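Local coordinates for translation initiation factor eIF2B subunit gamma (Schizosaccharomyces pombe, PDB 5B04), which forms part of the eIF2B complex, which catalyses exchange of GDP for GTP on the gamma subunit of translation initiation factor eIF2, at residues V389-S394 with V406-C411; G357-V362 with I374-I379; I198-S203 with R230-T235; S203-A208 with I313-I318; V42-F47 with I91-A96. The protein carries 3 engineered substitutions. All coordinates share one frame; numbering follows the deposited sequence.

Contact 1: V389-S394 with V406-C411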
# COMPACT_ATOMS: atom_id res chain seq x y z
N VAL E 389 47.36 -66.13 36.82
CA VAL E 389 48.19 -65.01 36.38
C VAL E 389 47.44 -63.67 36.40
O VAL E 389 46.22 -63.64 36.23
CB VAL E 389 48.78 -65.29 34.97
CG1 VAL E 389 49.74 -66.47 34.97
CG2 VAL E 389 47.67 -65.50 33.96
N VAL E 390 48.13 -62.56 36.63
CA VAL E 390 47.48 -61.26 36.48
C VAL E 390 48.07 -60.45 35.33
O VAL E 390 49.29 -60.31 35.21
CB VAL E 390 47.65 -60.49 37.80
CG1 VAL E 390 47.25 -59.03 37.62
CG2 VAL E 390 46.82 -61.14 38.90
N VAL E 391 47.19 -59.92 34.48
CA VAL E 391 47.61 -59.06 33.37
C VAL E 391 46.94 -57.69 33.48
O VAL E 391 45.72 -57.58 33.34
CB VAL E 391 47.26 -59.69 32.00
CG1 VAL E 391 47.82 -58.84 30.88
CG2 VAL E 391 47.79 -61.11 31.92
N SER E 392 47.73 -56.65 33.72
CA SER E 392 47.19 -55.31 33.92
C SER E 392 47.87 -54.26 33.04
O SER E 392 49.09 -54.26 32.89
CB SER E 392 47.31 -54.91 35.39
OG SER E 392 46.59 -53.71 35.64
N ASN E 393 47.06 -53.37 32.47
CA ASN E 393 47.52 -52.31 31.56
C ASN E 393 48.47 -52.82 30.48
O ASN E 393 49.40 -52.12 30.08
CB ASN E 393 48.20 -51.19 32.35
CG ASN E 393 47.22 -50.10 32.75
OD1 ASN E 393 46.07 -50.08 32.31
ND2 ASN E 393 47.68 -49.17 33.59
N SER E 394 48.22 -54.03 30.01
CA SER E 394 49.12 -54.66 29.05
C SER E 394 48.46 -54.89 27.70
O SER E 394 47.24 -54.80 27.55
CB SER E 394 49.64 -55.99 29.61
OG SER E 394 50.49 -55.77 30.72
N VAL E 406 52.32 -65.60 36.47
CA VAL E 406 53.07 -64.39 36.16
C VAL E 406 52.27 -63.13 36.46
O VAL E 406 51.04 -63.14 36.43
CB VAL E 406 53.48 -64.34 34.68
CG1 VAL E 406 54.38 -65.51 34.33
CG2 VAL E 406 52.25 -64.33 33.78
N ARG E 407 52.99 -62.06 36.76
CA ARG E 407 52.35 -60.77 36.92
C ARG E 407 52.78 -59.81 35.83
O ARG E 407 53.92 -59.34 35.81
CB ARG E 407 52.66 -60.18 38.30
CG ARG E 407 52.01 -58.83 38.53
CD ARG E 407 52.02 -58.44 40.00
NE ARG E 407 51.35 -57.16 40.20
CZ ARG E 407 50.03 -57.01 40.32
NH1 ARG E 407 49.24 -58.07 40.24
NH2 ARG E 407 49.51 -55.80 40.50
N LEU E 408 51.87 -59.54 34.90
CA LEU E 408 52.14 -58.59 33.83
C LEU E 408 51.60 -57.22 34.19
O LEU E 408 50.39 -56.99 34.21
CB LEU E 408 51.53 -59.08 32.51
CG LEU E 408 52.35 -60.15 31.79
CD1 LEU E 408 51.64 -60.61 30.53
CD2 LEU E 408 53.74 -59.63 31.48
N GLU E 409 52.52 -56.30 34.49
CA GLU E 409 52.15 -54.94 34.87
C GLU E 409 52.56 -53.93 33.81
O GLU E 409 53.75 -53.68 33.61
CB GLU E 409 52.80 -54.57 36.21
CG GLU E 409 52.12 -55.15 37.43
CD GLU E 409 52.79 -54.71 38.72
OE1 GLU E 409 52.09 -54.13 39.59
OE2 GLU E 409 54.00 -54.95 38.87
N SER E 410 51.57 -53.36 33.13
CA SER E 410 51.80 -52.28 32.17
C SER E 410 52.82 -52.65 31.09
O SER E 410 53.66 -51.83 30.73
CB SER E 410 52.25 -51.01 32.90
OG SER E 410 52.52 -49.96 31.99
N CYS E 411 52.74 -53.87 30.58
CA CYS E 411 53.71 -54.37 29.62
C CYS E 411 53.17 -54.43 28.20
O CYS E 411 51.96 -54.37 27.97
CB CYS E 411 54.21 -55.75 30.03
SG CYS E 411 55.37 -55.76 31.40
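Val390 is bonded through both its backbone groups, its N to Val406 O and its O to Leu408 N at 2.7 Å, between two stacked parallel strands of the left-handed beta-helix. The run continues with Ser392 N to Leu408 O and Ser410 N to Ser392 O. The strand axes lie 4.7 Å apart, nearly parallel at 4°, so each residue sits over its counterpart one coil on.

At the corner a hydroxyl joins the coils. Ser394 OG, anti to its carbonyl carbon (chi1 -67°), accepts from Cys411 N at 2.9 Å and donates to Ser392 O at 3.0 Å, meeting that oxygen from above the carbonyl plane. Losing the hydroxyl, as with an alanine here, is likely to leave Cys411 N without its acceptor and the turn freer to shift.

Apolar contacts run side by side. Val389 CG1 meets Val406 CG2 at 3.5 Å, and Val391 CG1 lies 4.1 Å from Leu408 CB on the buried face.

The charged pair lies on the face of Ser392 and Glu409. There the extended Arg407 brings NH1 against Val390 CG1, while its NE forms a salt bridge with Glu409.

Backbone bonds thus join the coils along the strand, a hydroxyl takes over at the corner, and charge stays on the outer face.

Contact 2: G357-V362 with I374-I379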
# COMPACT_ATOMS: atom_id res chain seq x y z
N GLY E 357 37.60 -61.29 33.97
CA GLY E 357 38.22 -60.34 33.08
C GLY E 357 37.10 -59.61 32.36
O GLY E 357 36.16 -60.23 31.88
N ALA E 358 37.21 -58.28 32.30
CA ALA E 358 36.17 -57.47 31.67
C ALA E 358 36.72 -56.11 31.27
O ALA E 358 37.87 -55.79 31.56
CB ALA E 358 34.99 -57.31 32.62
N ASP E 359 35.89 -55.34 30.57
CA ASP E 359 36.19 -53.95 30.20
C ASP E 359 37.30 -53.86 29.13
O ASP E 359 37.55 -52.80 28.57
CB ASP E 359 36.55 -53.15 31.47
CG ASP E 359 37.19 -51.81 31.16
OD1 ASP E 359 36.46 -50.81 31.04
OD2 ASP E 359 38.44 -51.76 31.07
N CYS E 360 37.93 -54.99 28.83
CA CYS E 360 39.04 -55.01 27.89
C CYS E 360 38.87 -56.06 26.79
O CYS E 360 37.95 -56.87 26.84
CB CYS E 360 40.35 -55.23 28.64
SG CYS E 360 40.34 -56.63 29.79
N MET E 361 39.76 -56.06 25.82
CA MET E 361 39.57 -56.86 24.64
C MET E 361 40.48 -58.06 24.58
O MET E 361 41.66 -57.96 24.80
CB MET E 361 39.78 -56.03 23.40
CG MET E 361 39.44 -54.57 23.55
SD MET E 361 39.76 -53.74 22.01
CE MET E 361 38.16 -53.94 21.27
N VAL E 362 39.89 -59.19 24.28
CA VAL E 362 40.60 -60.42 24.11
C VAL E 362 40.10 -61.06 22.84
O VAL E 362 38.91 -61.09 22.60
CB VAL E 362 40.27 -61.35 25.26
CG1 VAL E 362 38.77 -61.43 25.39
CG2 VAL E 362 40.87 -62.71 25.03
N ILE E 374 42.50 -60.76 34.24
CA ILE E 374 42.91 -59.86 33.18
C ILE E 374 42.18 -58.52 33.32
O ILE E 374 40.98 -58.41 33.06
CB ILE E 374 42.65 -60.45 31.77
CG1 ILE E 374 41.33 -61.21 31.73
CG2 ILE E 374 43.79 -61.38 31.38
CD1 ILE E 374 40.89 -61.60 30.33
N LYS E 375 42.92 -57.51 33.76
CA LYS E 375 42.36 -56.19 34.03
C LYS E 375 42.97 -55.14 33.11
O LYS E 375 44.18 -54.96 33.08
CB LYS E 375 42.61 -55.81 35.49
CG LYS E 375 42.16 -54.41 35.87
CD LYS E 375 43.25 -53.68 36.64
CE LYS E 375 43.80 -54.53 37.78
NZ LYS E 375 44.89 -53.84 38.52
N LYS E 376 42.11 -54.44 32.36
CA LYS E 376 42.54 -53.35 31.49
C LYS E 376 43.64 -53.78 30.52
O LYS E 376 44.74 -53.24 30.55
CB LYS E 376 43.04 -52.17 32.32
CG LYS E 376 41.97 -51.51 33.18
CD LYS E 376 42.60 -50.57 34.21
CE LYS E 376 41.54 -49.74 34.92
NZ LYS E 376 42.03 -49.20 36.23
N SER E 377 43.35 -54.76 29.66
CA SER E 377 44.38 -55.28 28.75
C SER E 377 43.84 -55.86 27.45
O SER E 377 42.81 -56.53 27.43
CB SER E 377 45.21 -56.34 29.47
OG SER E 377 46.07 -55.75 30.43
N ILE E 378 44.56 -55.61 26.36
CA ILE E 378 44.17 -56.12 25.05
C ILE E 378 44.93 -57.40 24.73
O ILE E 378 46.17 -57.42 24.75
CB ILE E 378 44.41 -55.07 23.93
CG1 ILE E 378 43.32 -53.99 23.95
CG2 ILE E 378 44.43 -55.74 22.57
CD1 ILE E 378 43.46 -52.96 25.06
N ILE E 379 44.20 -58.47 24.43
CA ILE E 379 44.81 -59.77 24.16
C ILE E 379 44.54 -60.22 22.73
O ILE E 379 43.41 -60.18 22.25
CB ILE E 379 44.29 -60.84 25.14
CG1 ILE E 379 44.49 -60.37 26.59
CG2 ILE E 379 44.99 -62.17 24.91
CD1 ILE E 379 44.13 -61.42 27.62
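Cys360 turns SG between its backbone N and carbonyl carbon (chi1 50°), which aims the sulfur at the backbone of Ser377 on the next coil. Ile374 likewise holds CG1 between N and carbonyl carbon (chi1 39°), laying it against Gly357 CA at 3.5 Å. Both belong to the first coils of the left-handed beta-helix, where parallel rungs stack and the chain bends sharply between strands.

At this bend the sulfur does the work of an acceptor. Ser377 N points almost straight at Cys360 SG, 3.5 Å away with an N-H...S angle of 166°, and the cysteine CB packs on the backbone of the same serine. A valine in its place would probably leave Ser377 N without this acceptor inside a buried corner. The Ser377 hydroxyl looks the other way, to the backbone N of Ser394 in the coil beyond, so the residue ties successive coils through two different groups.

Past the corner the chains draw together again. Met361 and Ile378 lie alongside each other, Met361 CG 3.9 Å from Ile378 CG1; the end of the methionine leads away, and both side chains touch Asn69 of the N-terminal domain. The charged ends of Asp359 and Lys376, OD2 and NZ, stay 6.8 Å apart, and the carboxylate comes only near the lysine CG. Val362 and Ile379 continue the side-by-side stacking, with Val362 CG2 at 3.9 Å from Ile379 CB. Between these two pairs, Ile379 N gives a hydrogen bond of 2.6 Å to Met361 O, the N-H tilted slightly from the carbonyl plane.

Contact 3: I198-S203 with R230-T235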
# COMPACT_ATOMS: atom_id res chain seq x y z
N ILE E 198 50.73 -21.27 11.96
CA ILE E 198 49.71 -21.16 10.92
C ILE E 198 49.00 -19.82 10.97
O ILE E 198 48.97 -19.15 12.01
CB ILE E 198 48.67 -22.29 11.04
CG1 ILE E 198 48.05 -22.32 12.45
CG2 ILE E 198 49.30 -23.63 10.71
CD1 ILE E 198 46.66 -21.73 12.53
N GLU E 199 48.41 -19.42 9.84
CA GLU E 199 47.75 -18.12 9.77
C GLU E 199 46.25 -18.19 9.51
O GLU E 199 45.80 -18.24 8.36
CB GLU E 199 48.39 -17.24 8.70
CG GLU E 199 47.76 -15.86 8.63
CD GLU E 199 47.99 -15.17 7.31
OE1 GLU E 199 48.48 -14.02 7.31
OE2 GLU E 199 47.67 -15.76 6.26
N GLU E 200 45.48 -18.22 10.59
CA GLU E 200 44.12 -17.71 10.59
C GLU E 200 44.31 -16.21 10.42
O GLU E 200 45.08 -15.62 11.18
CB GLU E 200 43.43 -18.05 11.90
CG GLU E 200 44.38 -17.93 13.09
CD GLU E 200 43.82 -18.45 14.39
OE1 GLU E 200 42.62 -18.82 14.43
OE2 GLU E 200 44.57 -18.49 15.39
N LYS E 201 43.67 -15.53 9.46
CA LYS E 201 42.59 -15.95 8.56
C LYS E 201 42.78 -17.16 7.64
O LYS E 201 41.97 -18.09 7.63
CB LYS E 201 42.29 -14.75 7.66
CG LYS E 201 43.52 -13.84 7.53
CD LYS E 201 43.42 -12.80 6.44
CE LYS E 201 44.75 -12.06 6.29
NZ LYS E 201 45.80 -12.90 5.63
N THR E 202 43.85 -17.13 6.84
CA THR E 202 43.97 -17.97 5.65
C THR E 202 44.18 -19.46 5.92
O THR E 202 44.18 -20.26 4.98
CB THR E 202 45.12 -17.47 4.77
OG1 THR E 202 46.36 -17.58 5.48
CG2 THR E 202 44.90 -16.02 4.38
N SER E 203 44.39 -19.82 7.18
CA SER E 203 44.69 -21.20 7.57
C SER E 203 45.91 -21.74 6.83
O SER E 203 46.09 -22.95 6.72
CB SER E 203 43.48 -22.12 7.34
OG SER E 203 43.22 -22.29 5.96
N ARG E 230 50.16 -11.56 11.11
CA ARG E 230 49.75 -12.32 12.28
C ARG E 230 49.99 -13.81 12.10
O ARG E 230 49.46 -14.42 11.17
CB ARG E 230 48.28 -12.05 12.59
CG ARG E 230 47.92 -10.58 12.71
CD ARG E 230 46.47 -10.40 13.09
NE ARG E 230 46.13 -11.18 14.27
CZ ARG E 230 44.93 -11.19 14.84
NH1 ARG E 230 43.95 -10.46 14.33
NH2 ARG E 230 44.71 -11.93 15.92
N VAL E 231 50.79 -14.39 12.98
CA VAL E 231 51.08 -15.82 12.94
C VAL E 231 50.83 -16.47 14.30
O VAL E 231 51.30 -15.98 15.33
CB VAL E 231 52.54 -16.09 12.52
CG1 VAL E 231 52.75 -17.58 12.27
CG2 VAL E 231 52.91 -15.28 11.29
N THR E 232 50.10 -17.58 14.30
CA THR E 232 49.81 -18.31 15.53
C THR E 232 50.77 -19.48 15.71
O THR E 232 50.87 -20.34 14.84
CB THR E 232 48.36 -18.83 15.54
OG1 THR E 232 47.45 -17.74 15.71
CG2 THR E 232 48.16 -19.82 16.68
N LEU E 233 51.46 -19.51 16.85
CA LEU E 233 52.44 -20.57 17.12
C LEU E 233 51.86 -21.68 18.00
O LEU E 233 51.05 -21.43 18.89
CB LEU E 233 53.68 -19.97 17.78
CG LEU E 233 54.54 -19.11 16.85
CD1 LEU E 233 55.72 -18.50 17.61
CD2 LEU E 233 55.02 -19.93 15.67
N ASN E 234 52.30 -22.91 17.73
CA ASN E 234 51.77 -24.11 18.38
C ASN E 234 52.78 -25.27 18.43
O ASN E 234 53.03 -25.90 17.40
CB ASN E 234 50.52 -24.59 17.64
CG ASN E 234 49.23 -24.05 18.23
OD1 ASN E 234 48.77 -24.52 19.27
ND2 ASN E 234 48.62 -23.09 17.55
N THR E 235 53.36 -25.56 19.59
CA THR E 235 54.08 -26.83 19.75
C THR E 235 53.15 -27.84 20.41
O THR E 235 53.57 -28.89 20.88
CB THR E 235 55.40 -26.71 20.59
OG1 THR E 235 55.12 -26.88 21.98
CG2 THR E 235 56.11 -25.39 20.35
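Ile198 and Thr232 form an antiparallel hydrogen-bonded pair, each giving its N to the other's O at 3.0 Å, with the Ile198 N donor lying in the plane of the Thr232 carbonyl.

Two residues on, past the end of strand 196-199, side chains take up the contact. Glu200 has CG between its backbone N and carbonyl carbon (chi1 38°) and an extended chain beyond, which carries the carboxylate over to Thr232. There the threonine OG1 donates at 3.0 Å to Glu200 OE2, which accepts with its anti lone pair, the one turned away from the other carboxylate oxygen. Lys181 of the epsilon subunit binds both groups, as a salt bridge to Glu200 and a hydrogen bond to Thr232, so its positive charge would help to hold the carboxylate ionised. Alongside, the aliphatic part of Glu199 packs on the opposite backbone, CG 3.4 Å from Arg230 O, while the guanidinium of Arg230 makes a salt bridge with Glu213 of the epsilon subunit.

Strand 196-199 is thereby held between strand 204-207, whose Leu205 and Leu206 pack on Ile198 and Glu199, and strand 230-245, which pairs antiparallel with a strand of the epsilon subunit and carries the sheet across the interface.

Contact 4: S203-A208 with I313-I318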
# COMPACT_ATOMS: atom_id res chain seq x y z
N SER E 203 44.39 -19.82 7.18
CA SER E 203 44.69 -21.20 7.57
C SER E 203 45.91 -21.74 6.83
O SER E 203 46.09 -22.95 6.72
CB SER E 203 43.48 -22.12 7.34
OG SER E 203 43.22 -22.29 5.96
N ARG E 204 46.74 -20.83 6.33
CA ARG E 204 47.91 -21.21 5.56
C ARG E 204 49.12 -21.42 6.47
O ARG E 204 49.43 -20.59 7.32
CB ARG E 204 48.24 -20.15 4.51
CG ARG E 204 47.23 -20.05 3.38
CD ARG E 204 47.83 -19.30 2.20
NE ARG E 204 49.29 -19.30 2.27
CZ ARG E 204 50.08 -18.44 1.64
NH1 ARG E 204 49.55 -17.48 0.89
NH2 ARG E 204 51.39 -18.52 1.77
N LEU E 205 49.79 -22.55 6.27
CA LEU E 205 50.97 -22.88 7.05
C LEU E 205 52.11 -21.90 6.77
O LEU E 205 52.37 -21.55 5.62
CB LEU E 205 51.41 -24.31 6.73
CG LEU E 205 52.55 -24.85 7.58
CD1 LEU E 205 52.02 -25.71 8.72
CD2 LEU E 205 53.47 -25.63 6.69
N LEU E 206 52.79 -21.47 7.83
CA LEU E 206 53.86 -20.48 7.69
C LEU E 206 55.19 -20.98 8.25
O LEU E 206 56.23 -20.83 7.61
CB LEU E 206 53.46 -19.17 8.36
CG LEU E 206 52.47 -18.34 7.55
CD1 LEU E 206 52.02 -17.12 8.32
CD2 LEU E 206 53.11 -17.92 6.23
N TYR E 207 55.16 -21.57 9.44
CA TYR E 207 56.35 -22.20 10.00
C TYR E 207 56.04 -23.63 10.40
O TYR E 207 54.97 -23.90 10.95
CB TYR E 207 56.89 -21.41 11.19
CG TYR E 207 58.34 -21.71 11.49
CD1 TYR E 207 58.71 -22.85 12.19
CD2 TYR E 207 59.35 -20.85 11.06
CE1 TYR E 207 60.03 -23.12 12.46
CE2 TYR E 207 60.67 -21.12 11.33
CZ TYR E 207 61.01 -22.25 12.03
OH TYR E 207 62.33 -22.53 12.30
N ALA E 208 56.97 -24.55 10.15
CA ALA E 208 56.69 -25.96 10.39
C ALA E 208 57.91 -26.78 10.80
O ALA E 208 57.81 -28.00 10.98
CB ALA E 208 56.05 -26.56 9.16
N ILE E 313 52.10 -20.57 -5.19
CA ILE E 313 52.06 -21.77 -4.37
C ILE E 313 51.46 -21.48 -2.99
O ILE E 313 51.50 -20.34 -2.52
CB ILE E 313 53.48 -22.38 -4.22
CG1 ILE E 313 53.44 -23.78 -3.61
CG2 ILE E 313 54.38 -21.45 -3.40
CD1 ILE E 313 54.73 -24.55 -3.76
N ALA E 314 50.87 -22.49 -2.36
CA ALA E 314 50.23 -22.31 -1.06
C ALA E 314 50.03 -23.63 -0.32
O ALA E 314 49.76 -24.66 -0.94
CB ALA E 314 48.89 -21.60 -1.22
N LYS E 315 50.15 -23.58 1.00
CA LYS E 315 49.93 -24.77 1.82
C LYS E 315 49.17 -24.45 3.09
O LYS E 315 49.47 -23.49 3.80
CB LYS E 315 51.25 -25.43 2.17
CG LYS E 315 51.73 -26.32 1.07
CD LYS E 315 53.19 -26.52 1.18
CE LYS E 315 53.54 -27.19 2.48
NZ LYS E 315 54.46 -28.29 2.15
N ASP E 316 48.17 -25.28 3.38
CA ASP E 316 47.28 -25.04 4.50
C ASP E 316 47.38 -26.15 5.54
O ASP E 316 47.62 -27.31 5.20
CB ASP E 316 45.84 -24.91 4.02
CG ASP E 316 45.60 -23.65 3.22
OD1 ASP E 316 46.55 -23.16 2.58
OD2 ASP E 316 44.46 -23.14 3.23
N GLY E 317 47.21 -25.78 6.80
CA GLY E 317 47.13 -26.74 7.87
C GLY E 317 45.71 -26.82 8.38
O GLY E 317 44.96 -25.85 8.29
N ILE E 318 45.33 -27.98 8.89
CA ILE E 318 44.02 -28.14 9.51
C ILE E 318 44.16 -28.89 10.83
O ILE E 318 44.79 -29.94 10.89
CB ILE E 318 43.03 -28.87 8.57
CG1 ILE E 318 41.73 -29.21 9.31
CG2 ILE E 318 43.66 -30.12 7.99
CD1 ILE E 318 40.72 -29.95 8.46
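Arg204 crosses obliquely over Asp316, its guanidinium and the carboxylate turned nearly parallel, 17° between their planes, yet the two do not form a salt bridge. Arg204 NE stays 4.7 Å from Asp316 OD1; what touches the carboxylate is the aliphatic stem, with Arg204 CG 3.3 Å from Asp316 OD1. Bent at chi3, the arginine takes its head onward to Ala314, whose CB lies over one guanidinium face, toward the rim. Lys315 O comes to the edge of that group, near its plane.

The other oxygen of Asp316 meets the neighbouring Ser203. Ser203 OG, placed between its backbone N and carbonyl carbon by chi1 68°, approaches Asp316 OD2 at 3.1 Å in a weak hydrogen bond. The stronger partner of both is Lys162, which forms a salt bridge with the aspartate and a hydrogen bond with the hydroxyl. Leu205 projects toward the other strand and lays CB on Lys315 O; Lys315 itself leads its amine away to Leu266 O.

The strands themselves cross almost at right angles, 97°, and join through a single bridge. Leu205 N gives to Lys315 O at 2.7 Å and Gly317 N to Ser203 O at 3.0 Å. Ser203 and Arg204 together face Glu199 as a G1 beta bulge, where the chain meets strand 315-319, itself the parallel partner of strand 170-176 in the mixed sheet of the nucleotidyltransferase-like domain.

Asp166 also lies close to Asp316 OD2, and such crowding of negative charge would tend to raise the aspartate's pKa; Lys162 probably offsets this and keeps the carboxylate ionised.

Contact 5: V42-F47 with I91-A96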
# COMPACT_ATOMS: atom_id res chain seq x y z
N VAL E 42 47.98 -42.97 -1.37
CA VAL E 42 49.23 -43.70 -1.16
C VAL E 42 49.50 -43.89 0.32
O VAL E 42 49.74 -42.93 1.05
CB VAL E 42 50.42 -42.97 -1.80
CG1 VAL E 42 51.72 -43.66 -1.41
CG2 VAL E 42 50.27 -42.91 -3.31
N VAL E 43 49.47 -45.14 0.77
CA VAL E 43 49.79 -45.47 2.15
C VAL E 43 51.20 -46.03 2.25
O VAL E 43 51.52 -47.03 1.61
CB VAL E 43 48.79 -46.48 2.75
CG1 VAL E 43 49.24 -46.92 4.13
CG2 VAL E 43 47.39 -45.88 2.80
N PHE E 44 52.04 -45.38 3.05
CA PHE E 44 53.41 -45.86 3.24
C PHE E 44 53.52 -46.71 4.50
O PHE E 44 53.21 -46.25 5.60
CB PHE E 44 54.39 -44.68 3.30
CG PHE E 44 55.82 -45.10 3.50
CD1 PHE E 44 56.35 -46.16 2.79
CD2 PHE E 44 56.63 -44.43 4.41
CE1 PHE E 44 57.66 -46.55 2.97
CE2 PHE E 44 57.94 -44.82 4.59
CZ PHE E 44 58.46 -45.88 3.87
N ALA E 45 53.96 -47.95 4.32
CA ALA E 45 54.14 -48.87 5.43
C ALA E 45 55.60 -49.27 5.57
O ALA E 45 56.01 -50.33 5.11
CB ALA E 45 53.27 -50.10 5.24
N GLY E 46 56.38 -48.41 6.22
CA GLY E 46 57.80 -48.65 6.35
C GLY E 46 58.16 -49.50 7.55
O GLY E 46 57.30 -49.88 8.35
N PHE E 47 59.45 -49.82 7.67
CA PHE E 47 59.98 -50.52 8.83
C PHE E 47 59.77 -49.68 10.07
O PHE E 47 59.80 -48.45 10.00
CB PHE E 47 61.46 -50.84 8.61
CG PHE E 47 62.13 -51.50 9.78
CD1 PHE E 47 62.09 -52.87 9.94
CD2 PHE E 47 62.84 -50.74 10.71
CE1 PHE E 47 62.72 -53.48 11.01
CE2 PHE E 47 63.46 -51.34 11.78
CZ PHE E 47 63.40 -52.71 11.93
N ILE E 91 52.75 -48.75 -0.40
CA ILE E 91 54.20 -48.86 -0.43
C ILE E 91 54.70 -49.51 0.86
O ILE E 91 54.22 -49.20 1.95
CB ILE E 91 54.87 -47.48 -0.59
CG1 ILE E 91 54.55 -46.88 -1.95
CG2 ILE E 91 56.36 -47.60 -0.40
CD1 ILE E 91 54.94 -45.42 -2.08
N CYS E 92 55.65 -50.43 0.72
CA CYS E 92 56.23 -51.09 1.89
C CYS E 92 57.62 -51.64 1.58
O CYS E 92 58.19 -51.35 0.53
CB CYS E 92 55.32 -52.23 2.36
SG CYS E 92 55.23 -53.64 1.23
N MET E 93 58.16 -52.42 2.51
CA MET E 93 59.46 -53.05 2.33
C MET E 93 59.27 -54.48 1.86
O MET E 93 58.26 -55.12 2.19
CB MET E 93 60.26 -53.01 3.63
CG MET E 93 60.32 -51.62 4.26
SD MET E 93 61.01 -50.40 3.14
CE MET E 93 60.68 -48.88 4.03
N GLU E 94 60.23 -54.99 1.09
CA GLU E 94 60.13 -56.35 0.56
C GLU E 94 60.06 -57.36 1.70
O GLU E 94 59.37 -58.38 1.60
CB GLU E 94 61.33 -56.68 -0.32
CG GLU E 94 62.08 -55.49 -0.86
CD GLU E 94 62.86 -55.85 -2.10
OE1 GLU E 94 62.50 -56.85 -2.77
OE2 GLU E 94 63.88 -55.19 -2.37
N GLU E 95 60.79 -57.08 2.77
CA GLU E 95 60.69 -57.87 3.99
C GLU E 95 59.26 -57.79 4.48
O GLU E 95 58.75 -56.69 4.75
CB GLU E 95 61.68 -57.37 5.05
CG GLU E 95 63.15 -57.40 4.62
CD GLU E 95 63.53 -56.25 3.71
OE1 GLU E 95 64.73 -56.13 3.38
OE2 GLU E 95 62.64 -55.46 3.31
N ALA E 96 58.61 -58.94 4.57
CA ALA E 96 57.20 -59.04 4.94
C ALA E 96 56.30 -58.28 3.95
O ALA E 96 55.29 -57.71 4.34
CB ALA E 96 56.97 -58.53 6.36
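In the parallel part of the mixed sheet of the nucleotidyltransferase-like domain, Phe44 on strand 39-45 and Ile91 on strand 87-92 are paired through their backbones and side chains. Ile91 N gives to Val43 O at 2.9 Å, and Ala45 N to Ile91 O at 2.7 Å, so Ile91 bonds to the residues before and after Phe44.

With CG anti to N (chi1 180°), the Phe44 ring turns toward the neighbouring strand, bringing its CD1 to 3.5 Å from Ile91 CG2. The methionine comes at the ring differently: Met93 CE sits at the edge, near the ring plane, 3.7 Å from Phe44 CZ, and also reaches Gly46 CA. Gly46 N lies above the centre of one ring face.

These strands are the two beta elements of a beta-alpha-beta unit whose connection contains helix 74-82. That helix packs on Val43, whereas helix 128-134 lies against Val42, Phe44 and Ile91, so the sheet has helices on both faces in the Rossmann-like manner of the GT-A clan.

Toward the start of the paired region, Val42 CG1 crosses to Ile91 CD1 at 3.7 Å. At the other end, where the strands open into loops, Ala45 CB faces Cys92 CB at 4.1 Å, and Met93 CG approaches Phe47 N.

Overall arrangement
The five contacts fall into two regions of the chain. Contacts 1 and 2 are successive steps of one beta-helix, their centres 10 Å apart, and they meet where strand 373-375 of contact 2 lies next to strand 390-392 of contact 1, with Val391 O probably bonded to Lys375 N at 2.8 Å. Contacts 3, 4 and 5 belong to the branched sheet of the nucleotidyltransferase-like domain. Contacts 3 and 4 have Ser203 in common and centres 8 Å apart; contact 3 reaches the epsilon subunit. Contact 5 lies deeper, about 12 Å from the chain centre and 28 Å, centre to centre, from contact 4. Contacts 1 and 4 stand on opposite sides of the chain centre, their own centres 44 Å apart.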